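Local coordinates for protein forkhead-associated 1 (Saccharomyces cerevisiae, PDB 6C4U) that binds phosphothreonine-containing peptides through an FHA domain, here an engineered form in complex with a phosphopeptide of the human transcription factor c-Myc, at residues Ile9-Gln14 / Ser114-Ile119; Pro16-Ser21 / Cys46-Gly51; Lys35-Phe40 / Gln62-Glu67; Pro55-His60 / Ile76-Thr81; Asp68-Leu73 / Tyr93-Gln98. All blocks are in the same frame, centred on the assembly; numbering follows the deposited sequence.

Contact 1 of 5, residues Ile9-Gln14 / Ser114-Ile119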
# COMPACT_ATOMS: atom_id res chain seq x y z
N ILE F 9 4.43 -8.42 1.84
CA ILE F 9 4.36 -9.83 2.22
C ILE F 9 3.04 -10.07 2.90
O ILE F 9 2.65 -9.35 3.82
CB ILE F 9 5.50 -10.07 3.24
CG1 ILE F 9 6.83 -9.63 2.64
CG2 ILE F 9 5.59 -11.50 3.64
CD1 ILE F 9 7.92 -9.57 3.65
N SER F 10 2.36 -11.19 2.54
CA SER F 10 1.11 -11.59 3.16
C SER F 10 1.40 -12.53 4.32
O SER F 10 2.19 -13.45 4.16
CB SER F 10 0.28 -12.30 2.14
OG SER F 10 -1.03 -12.63 2.58
N THR F 11 0.74 -12.30 5.45
CA THR F 11 0.93 -13.05 6.66
C THR F 11 0.27 -14.42 6.58
O THR F 11 0.92 -15.44 6.80
CB THR F 11 0.32 -12.27 7.87
OG1 THR F 11 -1.12 -12.12 7.70
CG2 THR F 11 1.04 -10.89 8.03
N THR F 12 -1.02 -14.43 6.21
CA THR F 12 -1.71 -15.65 5.78
C THR F 12 -1.16 -16.38 4.56
O THR F 12 -1.07 -17.61 4.53
CB THR F 12 -3.22 -15.42 5.62
OG1 THR F 12 -3.50 -14.16 5.01
CG2 THR F 12 -3.89 -15.43 7.01
N GLY F 13 -0.70 -15.59 3.59
CA GLY F 13 0.19 -16.15 2.56
C GLY F 13 -0.56 -16.61 1.32
O GLY F 13 -0.01 -17.24 0.44
N GLN F 14 -1.79 -16.16 1.24
CA GLN F 14 -2.71 -16.33 0.13
C GLN F 14 -2.25 -15.55 -1.13
O GLN F 14 -2.80 -15.72 -2.21
CB GLN F 14 -4.07 -15.70 0.53
CG GLN F 14 -4.64 -15.99 1.93
CD GLN F 14 -5.38 -14.78 2.53
OE1 GLN F 14 -5.10 -13.63 2.18
NE2 GLN F 14 -6.30 -15.04 3.45
N SER F 114 -4.02 -9.19 5.65
CA SER F 114 -2.95 -8.51 6.38
C SER F 114 -1.66 -8.54 5.57
O SER F 114 -1.22 -9.62 5.15
CB SER F 114 -2.72 -9.18 7.72
OG SER F 114 -1.93 -8.38 8.56
N LEU F 115 -1.10 -7.35 5.33
CA LEU F 115 0.08 -7.18 4.50
C LEU F 115 1.16 -6.49 5.33
O LEU F 115 0.84 -5.67 6.19
CB LEU F 115 -0.22 -6.31 3.30
CG LEU F 115 -1.46 -6.61 2.48
CD1 LEU F 115 -1.47 -5.64 1.27
CD2 LEU F 115 -1.58 -8.08 2.09
N VAL F 116 2.42 -6.81 5.06
CA VAL F 116 3.52 -6.23 5.81
C VAL F 116 4.51 -5.58 4.87
O VAL F 116 4.91 -6.19 3.86
CB VAL F 116 4.21 -7.29 6.69
CG1 VAL F 116 5.41 -6.71 7.42
CG2 VAL F 116 3.21 -7.82 7.71
N ILE F 117 4.90 -4.35 5.20
CA ILE F 117 5.78 -3.57 4.34
C ILE F 117 7.19 -3.76 4.81
O ILE F 117 7.47 -3.62 6.02
CB ILE F 117 5.45 -2.05 4.39
CG1 ILE F 117 3.95 -1.80 4.18
CG2 ILE F 117 6.24 -1.27 3.36
CD1 ILE F 117 3.39 -2.43 2.93
N PHE F 118 8.06 -4.08 3.85
CA PHE F 118 9.48 -4.22 4.13
C PHE F 118 10.13 -3.22 3.19
O PHE F 118 10.00 -3.32 1.96
CB PHE F 118 9.95 -5.65 3.97
CG PHE F 118 11.44 -5.80 4.04
CD1 PHE F 118 12.21 -5.41 5.15
CD2 PHE F 118 12.07 -6.40 3.00
CE1 PHE F 118 13.56 -5.60 5.17
CE2 PHE F 118 13.47 -6.63 3.02
CZ PHE F 118 14.20 -6.21 4.11
N ILE F 119 10.77 -2.21 3.76
CA ILE F 119 11.22 -1.05 3.06
C ILE F 119 12.72 -1.24 2.80
O ILE F 119 13.50 -1.40 3.72
CB ILE F 119 10.98 0.25 3.81
CG1 ILE F 119 9.48 0.37 4.14
CG2 ILE F 119 11.46 1.45 3.00
CD1 ILE F 119 9.00 1.57 5.05

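Contact 2 of 5, residues Pro16-Ser21 / Cys46-Gly51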
# COMPACT_ATOMS: atom_id res chain seq x y z
N PRO F 16 1.21 -14.35 -2.75
CA PRO F 16 2.67 -14.17 -2.64
C PRO F 16 3.34 -12.75 -2.70
O PRO F 16 2.94 -11.70 -3.33
CB PRO F 16 3.24 -14.99 -3.79
CG PRO F 16 2.00 -15.45 -4.60
CD PRO F 16 0.83 -14.65 -4.13
N ILE F 17 4.46 -12.79 -2.05
CA ILE F 17 5.38 -11.67 -2.01
C ILE F 17 5.30 -10.87 -3.33
O ILE F 17 5.27 -11.48 -4.43
CB ILE F 17 6.74 -12.21 -1.81
CG1 ILE F 17 6.90 -12.70 -0.36
CG2 ILE F 17 7.86 -11.13 -2.01
CD1 ILE F 17 8.05 -13.67 -0.16
N ARG F 18 5.25 -9.55 -3.19
CA ARG F 18 5.35 -8.64 -4.32
C ARG F 18 6.32 -7.50 -4.06
O ARG F 18 6.32 -6.91 -2.99
CB ARG F 18 4.02 -8.04 -4.68
CG ARG F 18 3.12 -8.80 -5.59
CD ARG F 18 3.62 -8.94 -7.03
NE ARG F 18 2.81 -9.92 -7.72
CZ ARG F 18 3.04 -11.24 -7.79
NH1 ARG F 18 4.10 -11.80 -7.20
NH2 ARG F 18 2.19 -12.02 -8.45
N ASP F 19 7.24 -7.33 -5.03
CA ASP F 19 8.26 -6.30 -4.99
C ASP F 19 7.84 -5.15 -5.86
O ASP F 19 7.25 -5.36 -6.95
CB ASP F 19 9.53 -6.95 -5.58
CG ASP F 19 10.27 -7.82 -4.59
OD1 ASP F 19 9.91 -7.79 -3.37
OD2 ASP F 19 11.21 -8.51 -5.04
N PHE F 20 8.09 -3.94 -5.37
CA PHE F 20 7.68 -2.71 -6.05
C PHE F 20 8.91 -1.83 -6.25
O PHE F 20 9.55 -1.41 -5.27
CB PHE F 20 6.67 -1.98 -5.21
CG PHE F 20 5.34 -2.66 -5.14
CD1 PHE F 20 4.56 -2.78 -6.29
CD2 PHE F 20 4.86 -3.18 -3.96
CE1 PHE F 20 3.34 -3.41 -6.25
CE2 PHE F 20 3.65 -3.82 -3.93
CZ PHE F 20 2.88 -3.94 -5.05
N SER F 21 9.25 -1.58 -7.52
CA SER F 21 10.49 -0.87 -7.86
C SER F 21 10.19 0.44 -8.55
O SER F 21 9.03 0.72 -8.95
CB SER F 21 11.36 -1.74 -8.77
OG SER F 21 10.58 -2.23 -9.83
N CYS F 46 -5.43 -2.49 -10.39
CA CYS F 46 -4.50 -2.01 -9.37
C CYS F 46 -3.12 -2.61 -9.51
O CYS F 46 -2.91 -3.59 -10.22
CB CYS F 46 -5.03 -2.33 -7.97
SG CYS F 46 -6.59 -1.51 -7.52
N ASP F 47 -2.15 -1.99 -8.86
CA ASP F 47 -0.79 -2.51 -8.86
C ASP F 47 -0.71 -3.82 -8.05
O ASP F 47 0.03 -4.73 -8.43
CB ASP F 47 0.18 -1.47 -8.31
CG ASP F 47 0.28 -0.26 -9.22
OD1 ASP F 47 1.06 -0.33 -10.20
OD2 ASP F 47 -0.38 0.76 -8.93
N TYR F 48 -1.46 -3.90 -6.95
CA TYR F 48 -1.53 -5.10 -6.12
C TYR F 48 -2.98 -5.51 -6.02
O TYR F 48 -3.81 -4.75 -5.53
CB TYR F 48 -1.03 -4.80 -4.71
CG TYR F 48 -0.73 -6.01 -3.84
CD1 TYR F 48 0.45 -6.70 -3.97
CD2 TYR F 48 -1.61 -6.40 -2.84
CE1 TYR F 48 0.73 -7.81 -3.14
CE2 TYR F 48 -1.32 -7.44 -1.98
CZ TYR F 48 -0.18 -8.18 -2.17
OH TYR F 48 0.15 -9.23 -1.35
N HIS F 49 -3.29 -6.71 -6.50
CA HIS F 49 -4.66 -7.19 -6.43
C HIS F 49 -4.88 -7.79 -5.05
O HIS F 49 -4.25 -8.78 -4.70
CB HIS F 49 -4.91 -8.21 -7.53
CG HIS F 49 -6.35 -8.60 -7.65
ND1 HIS F 49 -6.76 -9.90 -7.85
CD2 HIS F 49 -7.48 -7.86 -7.60
CE1 HIS F 49 -8.08 -9.94 -7.92
NE2 HIS F 49 -8.54 -8.71 -7.77
N LEU F 50 -5.74 -7.16 -4.25
CA LEU F 50 -6.11 -7.71 -2.95
C LEU F 50 -7.07 -8.90 -3.05
O LEU F 50 -7.36 -9.53 -2.04
CB LEU F 50 -6.73 -6.64 -2.06
CG LEU F 50 -5.83 -5.46 -1.69
CD1 LEU F 50 -6.58 -4.43 -0.87
CD2 LEU F 50 -4.64 -5.96 -0.88
N GLY F 51 -7.59 -9.18 -4.25
CA GLY F 51 -8.46 -10.32 -4.49
C GLY F 51 -9.90 -9.87 -4.65
O GLY F 51 -10.25 -8.77 -4.23

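Contact 3 of 5, residues Lys35-Phe40 / Gln62-Glu67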
# COMPACT_ATOMS: atom_id res chain seq x y z
N LYS F 35 6.50 11.19 -6.00
CA LYS F 35 7.33 10.64 -7.08
C LYS F 35 6.71 9.44 -7.75
O LYS F 35 6.93 9.22 -8.93
CB LYS F 35 8.71 10.25 -6.55
CG LYS F 35 9.46 11.38 -5.84
CD LYS F 35 9.70 12.57 -6.74
CE LYS F 35 10.56 13.64 -6.08
NZ LYS F 35 10.80 14.80 -7.00
N LYS F 36 5.94 8.64 -7.01
CA LYS F 36 5.28 7.46 -7.59
C LYS F 36 4.12 6.99 -6.73
O LYS F 36 4.13 7.20 -5.50
CB LYS F 36 6.31 6.33 -7.77
CG LYS F 36 5.76 5.12 -8.50
CD LYS F 36 6.79 4.35 -9.31
CE LYS F 36 6.06 3.35 -10.22
NZ LYS F 36 6.93 2.76 -11.26
N VAL F 37 3.12 6.37 -7.36
CA VAL F 37 1.95 5.88 -6.63
C VAL F 37 1.58 4.46 -7.01
O VAL F 37 1.41 4.13 -8.20
CB VAL F 37 0.73 6.76 -6.87
CG1 VAL F 37 -0.49 6.26 -6.07
CG2 VAL F 37 1.06 8.20 -6.50
N TRP F 38 1.39 3.61 -6.00
CA TRP F 38 0.92 2.25 -6.19
C TRP F 38 -0.43 2.12 -5.54
O TRP F 38 -0.63 2.62 -4.44
CB TRP F 38 1.88 1.28 -5.53
CG TRP F 38 3.24 1.29 -6.13
CD1 TRP F 38 3.65 0.61 -7.24
CD2 TRP F 38 4.36 2.02 -5.66
NE1 TRP F 38 4.97 0.84 -7.46
CE2 TRP F 38 5.43 1.73 -6.52
CE3 TRP F 38 4.56 2.93 -4.63
CZ2 TRP F 38 6.70 2.27 -6.34
CZ3 TRP F 38 5.84 3.47 -4.47
CH2 TRP F 38 6.90 3.12 -5.32
N THR F 39 -1.36 1.45 -6.21
CA THR F 39 -2.70 1.24 -5.67
C THR F 39 -2.96 -0.22 -5.38
O THR F 39 -2.47 -1.10 -6.07
CB THR F 39 -3.80 1.74 -6.62
OG1 THR F 39 -3.73 1.00 -7.85
CG2 THR F 39 -3.62 3.20 -6.92
N PHE F 40 -3.78 -0.45 -4.36
CA PHE F 40 -4.07 -1.74 -3.81
C PHE F 40 -5.59 -1.84 -3.80
O PHE F 40 -6.25 -0.96 -3.24
CB PHE F 40 -3.54 -1.81 -2.37
CG PHE F 40 -2.05 -1.86 -2.28
CD1 PHE F 40 -1.28 -0.73 -2.52
CD2 PHE F 40 -1.40 -3.04 -1.92
CE1 PHE F 40 0.09 -0.78 -2.47
CE2 PHE F 40 -0.01 -3.08 -1.86
CZ PHE F 40 0.72 -1.96 -2.13
N GLN F 62 -3.63 3.53 -1.33
CA GLN F 62 -2.48 3.79 -2.17
C GLN F 62 -1.28 3.95 -1.28
O GLN F 62 -1.40 4.34 -0.11
CB GLN F 62 -2.65 5.09 -2.96
CG GLN F 62 -4.03 5.31 -3.57
CD GLN F 62 -4.09 6.44 -4.53
OE1 GLN F 62 -4.04 6.23 -5.73
NE2 GLN F 62 -4.31 7.64 -4.01
N ILE F 63 -0.12 3.65 -1.85
CA ILE F 63 1.15 3.92 -1.20
C ILE F 63 1.87 4.91 -2.10
O ILE F 63 1.93 4.72 -3.31
CB ILE F 63 1.95 2.62 -0.95
CG1 ILE F 63 1.22 1.79 0.10
CG2 ILE F 63 3.38 2.94 -0.51
CD1 ILE F 63 1.81 0.45 0.40
N LEU F 64 2.37 5.97 -1.50
CA LEU F 64 2.98 7.06 -2.25
C LEU F 64 4.46 7.13 -1.92
O LEU F 64 4.83 7.10 -0.75
CB LEU F 64 2.34 8.38 -1.87
CG LEU F 64 0.98 8.72 -2.43
CD1 LEU F 64 -0.09 7.67 -2.18
CD2 LEU F 64 0.61 10.08 -1.85
N LEU F 65 5.28 7.27 -2.95
CA LEU F 65 6.70 7.52 -2.76
C LEU F 65 6.92 9.03 -2.70
O LEU F 65 6.74 9.70 -3.69
CB LEU F 65 7.54 6.90 -3.88
CG LEU F 65 9.05 7.16 -3.81
CD1 LEU F 65 9.67 6.78 -2.49
CD2 LEU F 65 9.76 6.36 -4.89
N GLY F 66 7.31 9.53 -1.53
CA GLY F 66 7.65 10.93 -1.31
C GLY F 66 8.98 11.36 -1.89
O GLY F 66 9.79 10.53 -2.31
N GLU F 67 9.20 12.68 -1.91
CA GLU F 67 10.47 13.28 -2.33
C GLU F 67 11.63 12.83 -1.43
O GLU F 67 12.72 12.53 -1.91
CB GLU F 67 10.33 14.81 -2.31
CG GLU F 67 11.43 15.59 -3.05
CD GLU F 67 11.02 16.99 -3.44
OE1 GLU F 67 10.05 17.52 -2.87
OE2 GLU F 67 11.71 17.55 -4.30

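Contact 4 of 5, residues Pro55-His60 / Ile76-Thr81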
# COMPACT_ATOMS: atom_id res chain seq x y z
N PRO F 55 -16.24 -6.64 0.07
CA PRO F 55 -16.06 -5.48 0.99
C PRO F 55 -14.71 -4.76 0.89
O PRO F 55 -14.49 -3.74 1.57
CB PRO F 55 -16.24 -6.12 2.37
CG PRO F 55 -16.94 -7.40 2.12
CD PRO F 55 -16.42 -7.89 0.81
N VAL F 56 -13.78 -5.31 0.11
CA VAL F 56 -12.59 -4.57 -0.27
C VAL F 56 -12.99 -3.67 -1.43
O VAL F 56 -13.53 -4.14 -2.43
CB VAL F 56 -11.43 -5.50 -0.66
CG1 VAL F 56 -10.24 -4.71 -1.20
CG2 VAL F 56 -11.02 -6.35 0.54
N SER F 57 -12.77 -2.38 -1.25
CA SER F 57 -12.97 -1.39 -2.30
C SER F 57 -12.10 -1.67 -3.54
O SER F 57 -11.01 -2.22 -3.43
CB SER F 57 -12.72 0.03 -1.74
OG SER F 57 -13.46 0.23 -0.55
N ASN F 58 -12.62 -1.30 -4.71
CA ASN F 58 -11.93 -1.51 -5.99
C ASN F 58 -10.57 -0.86 -6.01
O ASN F 58 -9.61 -1.45 -6.50
CB ASN F 58 -12.76 -0.95 -7.15
CG ASN F 58 -13.90 -1.84 -7.52
OD1 ASN F 58 -13.73 -2.79 -8.30
ND2 ASN F 58 -15.07 -1.58 -6.94
N LYS F 59 -10.52 0.37 -5.51
CA LYS F 59 -9.27 1.02 -5.18
C LYS F 59 -9.40 1.34 -3.70
O LYS F 59 -10.16 2.23 -3.30
CB LYS F 59 -9.01 2.26 -6.03
CG LYS F 59 -8.65 1.95 -7.48
CD LYS F 59 -7.64 2.79 -8.22
CE LYS F 59 -7.65 2.31 -9.69
NZ LYS F 59 -6.37 2.29 -10.49
N HIS F 60 -8.65 0.59 -2.89
CA HIS F 60 -8.81 0.58 -1.45
C HIS F 60 -7.81 1.46 -0.72
O HIS F 60 -8.17 2.19 0.18
CB HIS F 60 -8.73 -0.86 -0.95
CG HIS F 60 -9.29 -1.03 0.42
ND1 HIS F 60 -10.51 -1.62 0.65
CD2 HIS F 60 -8.81 -0.66 1.63
CE1 HIS F 60 -10.75 -1.61 1.96
NE2 HIS F 60 -9.74 -1.03 2.57
N ILE F 76 -8.48 5.10 0.86
CA ILE F 76 -9.49 5.66 -0.06
C ILE F 76 -10.65 4.69 -0.23
O ILE F 76 -11.23 4.53 -1.32
CB ILE F 76 -8.88 6.05 -1.42
CG1 ILE F 76 -8.24 4.85 -2.12
CG2 ILE F 76 -7.82 7.12 -1.23
CD1 ILE F 76 -7.79 5.10 -3.54
N SER F 77 -11.02 4.07 0.89
CA SER F 77 -11.90 2.91 0.89
C SER F 77 -13.23 3.20 1.55
O SER F 77 -13.31 4.03 2.47
CB SER F 77 -11.24 1.76 1.63
OG SER F 77 -11.06 2.07 3.01
N THR F 78 -14.24 2.46 1.11
CA THR F 78 -15.52 2.38 1.78
C THR F 78 -15.38 1.85 3.21
O THR F 78 -15.84 2.50 4.14
CB THR F 78 -16.50 1.47 1.00
OG1 THR F 78 -16.77 2.04 -0.29
CG2 THR F 78 -17.83 1.27 1.76
N ASN F 79 -14.73 0.69 3.39
CA ASN F 79 -14.75 0.00 4.69
C ASN F 79 -13.55 0.23 5.61
O ASN F 79 -13.42 -0.44 6.64
CB ASN F 79 -14.97 -1.48 4.43
CG ASN F 79 -16.38 -1.78 3.96
OD1 ASN F 79 -17.35 -1.28 4.52
ND2 ASN F 79 -16.50 -2.59 2.91
N GLY F 80 -12.66 1.14 5.25
CA GLY F 80 -11.52 1.49 6.10
C GLY F 80 -10.30 0.61 5.96
O GLY F 80 -10.36 -0.51 5.42
N THR F 81 -9.19 1.14 6.47
CA THR F 81 -7.87 0.54 6.34
C THR F 81 -7.13 0.77 7.65
O THR F 81 -7.11 1.89 8.15
CB THR F 81 -7.11 1.18 5.17
OG1 THR F 81 -7.74 0.80 3.95
CG2 THR F 81 -5.64 0.75 5.12

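Contact 5 of 5, residues Asp68-Leu73 / Tyr93-Gln98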
# COMPACT_ATOMS: atom_id res chain seq x y z
N ASP F 68 11.36 12.77 -0.14
CA ASP F 68 12.33 12.31 0.87
C ASP F 68 12.80 10.84 0.73
O ASP F 68 13.75 10.44 1.41
CB ASP F 68 11.82 12.58 2.31
CG ASP F 68 10.43 11.97 2.61
OD1 ASP F 68 9.80 11.35 1.70
OD2 ASP F 68 9.93 12.13 3.75
N GLY F 69 12.15 10.05 -0.13
CA GLY F 69 12.40 8.61 -0.25
C GLY F 69 11.52 7.76 0.67
O GLY F 69 11.65 6.55 0.67
N ASN F 70 10.61 8.39 1.43
CA ASN F 70 9.71 7.67 2.35
C ASN F 70 8.37 7.39 1.71
O ASN F 70 8.01 7.93 0.68
CB ASN F 70 9.47 8.48 3.63
CG ASN F 70 10.71 8.59 4.51
OD1 ASN F 70 11.62 7.77 4.44
ND2 ASN F 70 10.71 9.60 5.36
N LEU F 71 7.61 6.52 2.37
CA LEU F 71 6.37 6.00 1.84
C LEU F 71 5.22 6.51 2.69
O LEU F 71 5.33 6.63 3.89
CB LEU F 71 6.40 4.49 1.83
CG LEU F 71 7.54 3.85 1.03
CD1 LEU F 71 7.61 2.36 1.21
CD2 LEU F 71 7.46 4.26 -0.44
N LEU F 72 4.09 6.77 2.04
CA LEU F 72 2.89 7.25 2.70
C LEU F 72 1.71 6.37 2.33
O LEU F 72 1.63 5.90 1.20
CB LEU F 72 2.60 8.68 2.27
CG LEU F 72 3.64 9.70 2.70
CD1 LEU F 72 3.45 10.94 1.85
CD2 LEU F 72 3.52 10.06 4.17
N LEU F 73 0.79 6.22 3.27
CA LEU F 73 -0.40 5.40 3.08
C LEU F 73 -1.68 6.27 3.03
O LEU F 73 -1.99 6.99 3.99
CB LEU F 73 -0.48 4.37 4.22
CG LEU F 73 -1.82 3.63 4.37
CD1 LEU F 73 -2.07 2.70 3.21
CD2 LEU F 73 -1.86 2.84 5.65
N TYR F 93 -2.75 11.08 4.86
CA TYR F 93 -1.47 10.62 4.33
C TYR F 93 -0.55 10.23 5.50
O TYR F 93 0.13 11.08 6.06
CB TYR F 93 -0.86 11.69 3.37
CG TYR F 93 -1.78 11.92 2.17
CD1 TYR F 93 -1.70 11.11 1.05
CD2 TYR F 93 -2.77 12.89 2.20
CE1 TYR F 93 -2.54 11.28 -0.04
CE2 TYR F 93 -3.65 13.05 1.14
CZ TYR F 93 -3.53 12.25 0.00
OH TYR F 93 -4.40 12.41 -1.07
N GLN F 94 -0.55 8.95 5.86
CA GLN F 94 0.21 8.45 7.04
C GLN F 94 1.57 7.89 6.66
O GLN F 94 1.67 7.13 5.69
CB GLN F 94 -0.58 7.36 7.77
CG GLN F 94 -2.03 7.71 8.08
CD GLN F 94 -2.20 8.80 9.10
OE1 GLN F 94 -1.24 9.42 9.56
NE2 GLN F 94 -3.47 9.04 9.50
N LEU F 95 2.60 8.22 7.44
CA LEU F 95 3.97 7.74 7.20
C LEU F 95 4.10 6.24 7.46
O LEU F 95 3.65 5.77 8.51
CB LEU F 95 4.96 8.46 8.12
CG LEU F 95 6.44 8.29 7.71
CD1 LEU F 95 6.83 9.23 6.54
CD2 LEU F 95 7.35 8.52 8.90
N LEU F 96 4.70 5.52 6.53
CA LEU F 96 4.97 4.09 6.70
C LEU F 96 6.38 3.90 7.22
O LEU F 96 7.35 4.37 6.62
CB LEU F 96 4.80 3.32 5.40
CG LEU F 96 3.38 3.19 4.88
CD1 LEU F 96 3.40 2.56 3.51
CD2 LEU F 96 2.56 2.34 5.81
N SER F 97 6.45 3.24 8.38
CA SER F 97 7.70 2.81 8.98
C SER F 97 8.01 1.38 8.52
O SER F 97 7.12 0.64 8.06
CB SER F 97 7.62 2.85 10.51
OG SER F 97 7.06 4.07 10.98
N GLN F 98 9.28 1.01 8.66
CA GLN F 98 9.73 -0.36 8.46
C GLN F 98 8.88 -1.39 9.20
O GLN F 98 8.49 -1.17 10.35
CB GLN F 98 11.21 -0.48 8.83
CG GLN F 98 11.77 -1.86 8.68
CD GLN F 98 11.72 -2.37 7.25
OE1 GLN F 98 12.70 -2.39 6.55
NE2 GLN F 98 10.52 -2.66 6.73

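Contact 1 of 5, residues Ile9-Gln14 / Ser114-Ile119
Ile9 and Val116 exchange two backbone hydrogen bonds. Ile9 N reaches Val116 O at 3.0 Å, and Val116 N returns to Ile9 O at 2.8 Å. They form an antiparallel hydrogen-bonded pair; the next rung, Ser10 with Leu115, is a non-hydrogen-bonded one. Beyond it the pairing fades: Thr11 N gives Ser114 O a weak bond of 3.3 Å, and the chain of 9-14 leaves the sheet. In the turn that follows, Ser10 OG accepts from Gly13 N at 3.1 Å, its chi1 of -174° placing the hydroxyl opposite the backbone N; this is an ST motif, which a serine's short polar arm can make. The pairing joins strand 4-10, near the start of the chain, to strand 112-119 in one sheet of the FHA beta sandwich. Leu115 points into the sandwich, where it packs on Phe61 of the other sheet, as suits a large aliphatic residue. Ile9 and Val116 lie on the opposite face. There the methyl CG2 of Thr11 meets CG2 of Val116 at 3.8 Å, the two side chains crossing at about a right angle, while Thr11 OG1 sits alongside CB of Ser114, whose own hydroxyl bonds to Glu101. Farther along, CD1 of Ile9 brushes CB of Phe118 at 4.4 Å; the phenyl ring itself leads away from residues 9-14, and Phe118 packs on Arg7.

Contact 2 of 5, residues Pro16-Ser21 / Cys46-Gly51
Arg18 and Tyr48 have their CA atoms 7.9 Å apart, too far for strand pairing, and no hydrogen bond links the two segments, which meet mainly through side chains. The Tyr48 ring is the common partner. Its CG stands anti to the backbone N (chi1 -166°), a turn that carries the ring toward residues 16-21. Arg18 lays its aliphatic root against one edge of this ring: Arg18 CG lies 3.6 Å from Tyr48 CE1, near the ring plane. A long arginine suits this exposed edge, since its methylenes can pack while the guanidinium extends onward; NH1 turns back to Ile17 O in a weak bond. Strand 18-21 is the outermost strand of one sheet of the FHA beta sandwich and strand 48-49 that of the other, so the contact closes one side of the sandwich with rings and methylenes. Phe20 adds the second ring. Phe20 CZ approaches Tyr48 CD1 at 3.8 Å, the side chains crossing at about a right angle, and Tyr48 CD1 lies at the edge of the phenyl ring. Phe20 also stacks on Phe6, and Tyr48 meets Phe40. Phe20 CE1 comes within 4.2 Å of Asp47 CB; the Asp47 carboxylate is occupied elsewhere, accepting from Thr39 N.

Contact 3 of 5, residues Lys35-Phe40 / Gln62-Glu67
Trp38 and Leu65 run alongside each other from neighbouring strands, with Trp38 CZ3 3.9 Å from Leu65 CB. Lys36 lays its CG over one indole face, offset toward the rim. On this same face of the sheet CD1 of Ile63 touches CE1 of Phe40 at 3.6 Å, the two side chains crossing at a slant. On the other face Val37 pairs with Leu64 and Thr39 with Gln62. The antiparallel strands end in a classic beta bulge, Lys35 and Lys36 both facing Leu65; Lys35 N bonds to Leu65 O at 2.8 Å. Lysine suits the bulge: its long chain, bent at chi2 (-60°), passes Gly66 O and packs along Glu67 while its amine reaches Glu30 O. Cutting Lys35 back to alanine is likely to leave Glu67 without its long, loose salt bridge (Lys35 NZ to Glu67 OE2, 4.0 Å) and Glu30 O without this donor. The chemistry thus divides: the Trp38 face feeds the hydrophobic interior of the FHA sandwich, while charge gathers at the bulged end.

Contact 4 of 5, residues Pro55-His60 / Ile76-Thr81
Ser57 and Thr78 meet where two loops of the FHA fold help form the peptide-binding site. Three hydrogen bonds tie these loops through side chains. Ser57 OG accepts from Thr78 N at 2.9 Å, and Asn79 ND2 donates to Pro55 O at 2.7 Å, lying on a carbonyl lone pair with the oxygen in the amide plane. His60 NE2 donates to Gly80 O at 3.0 Å, which lies close to the ring plane although the donor stands above the carbonyl plane. His60 ND1, the second ring nitrogen, accepts from Ser57 N at 3.0 Å, also near the ring plane, consistent with a proton on NE2. A histidine suits this place by offering a donor and an acceptor in one plane, its rotation fixed by both. One backbone bond, Ile76 N to His60 O, is added where the loops join their strands. The bound peptide takes its share: Ser57 OG, Thr78 OG1 and Asn58 N bond to its modified side chain, consistent with a phosphothreonine, and Asn79 ND2 bonds to its backbone. Ser57 and Asn79 thereby join loop to loop and site to ligand at once. Packing adds to these bonds. CD1 of Ile76 rests 4.0 Å from CB of Lys59, and Ser77 CB makes a CH-pi contact over one face of the imidazole of His60, 3.3 Å from its centroid and 9° off the normal.

Contact 5 of 5, residues Asp68-Leu73 / Tyr93-Gln98
Leu96 faces Leu71 and Leu73 at once, dividing its branches between them. Its CG lies anti to the carbonyl carbon (chi1 -69°), and from there Leu96 CD1 lies 3.9 Å from Leu71 CB and Leu96 CD2 4.0 Å from Leu73 CB. A forked leucine fits here because it can fill the space beside two neighbours on one strand. Were a smaller alanine to stand here, a gap would probably open beside both CB atoms, and Leu83, which also packs on Leu96, would have less to lean on. Leu73 turns its CG the other way, anti to the backbone N (chi1 167°), and its side chain packs on Phe61 and Leu83. Three backbone hydrogen bonds join the strands: Leu96 N to Leu71 O at 2.9 Å, Leu73 N to Gln94 O at 2.7 Å, and Gln94 N to Leu73 O at 3.1 Å. Strand 94-96 is thereby added as the outermost strand of the second sheet of the FHA sandwich, running antiparallel to strand 71-75 but with the short segments at 132° to each other. On the other face Leu72 leans its CD2 to within 3.8 Å of Leu95 CA, while Leu95 CD1 rests 4.0 Å from Asn70 CB, the side chains set obliquely. Asn70 leads into the strand from an Asx turn, its N bonded to Asp68 OD1 from above the carboxylate plane, and its own OD1 accepts from Lys124.

In the fold
The contacts map the two layers of one FHA beta sandwich. Contacts 3 and 5, centres about 9 Å apart, join successive strand pairs of one sheet, linked through strands 61-66 and 71-75, with Leu64 N bonding to Leu72 O. Contact 1 belongs to the facing sheet. Its Ile117 CD1 reaches Ile63 CD1 of contact 3 at 4.1 Å, although the centres lie about 17 Å apart. Contact 2 bridges the layers at their edge and meets contact 1 where Leu115 CD1 touches Tyr48 CE2. Contact 4 holds the peptide site; its centre is about 17 Å from that of contact 3, and a probable backbone bond between Phe40 O and His60 N connects them. Contacts 1 and 4 do not touch.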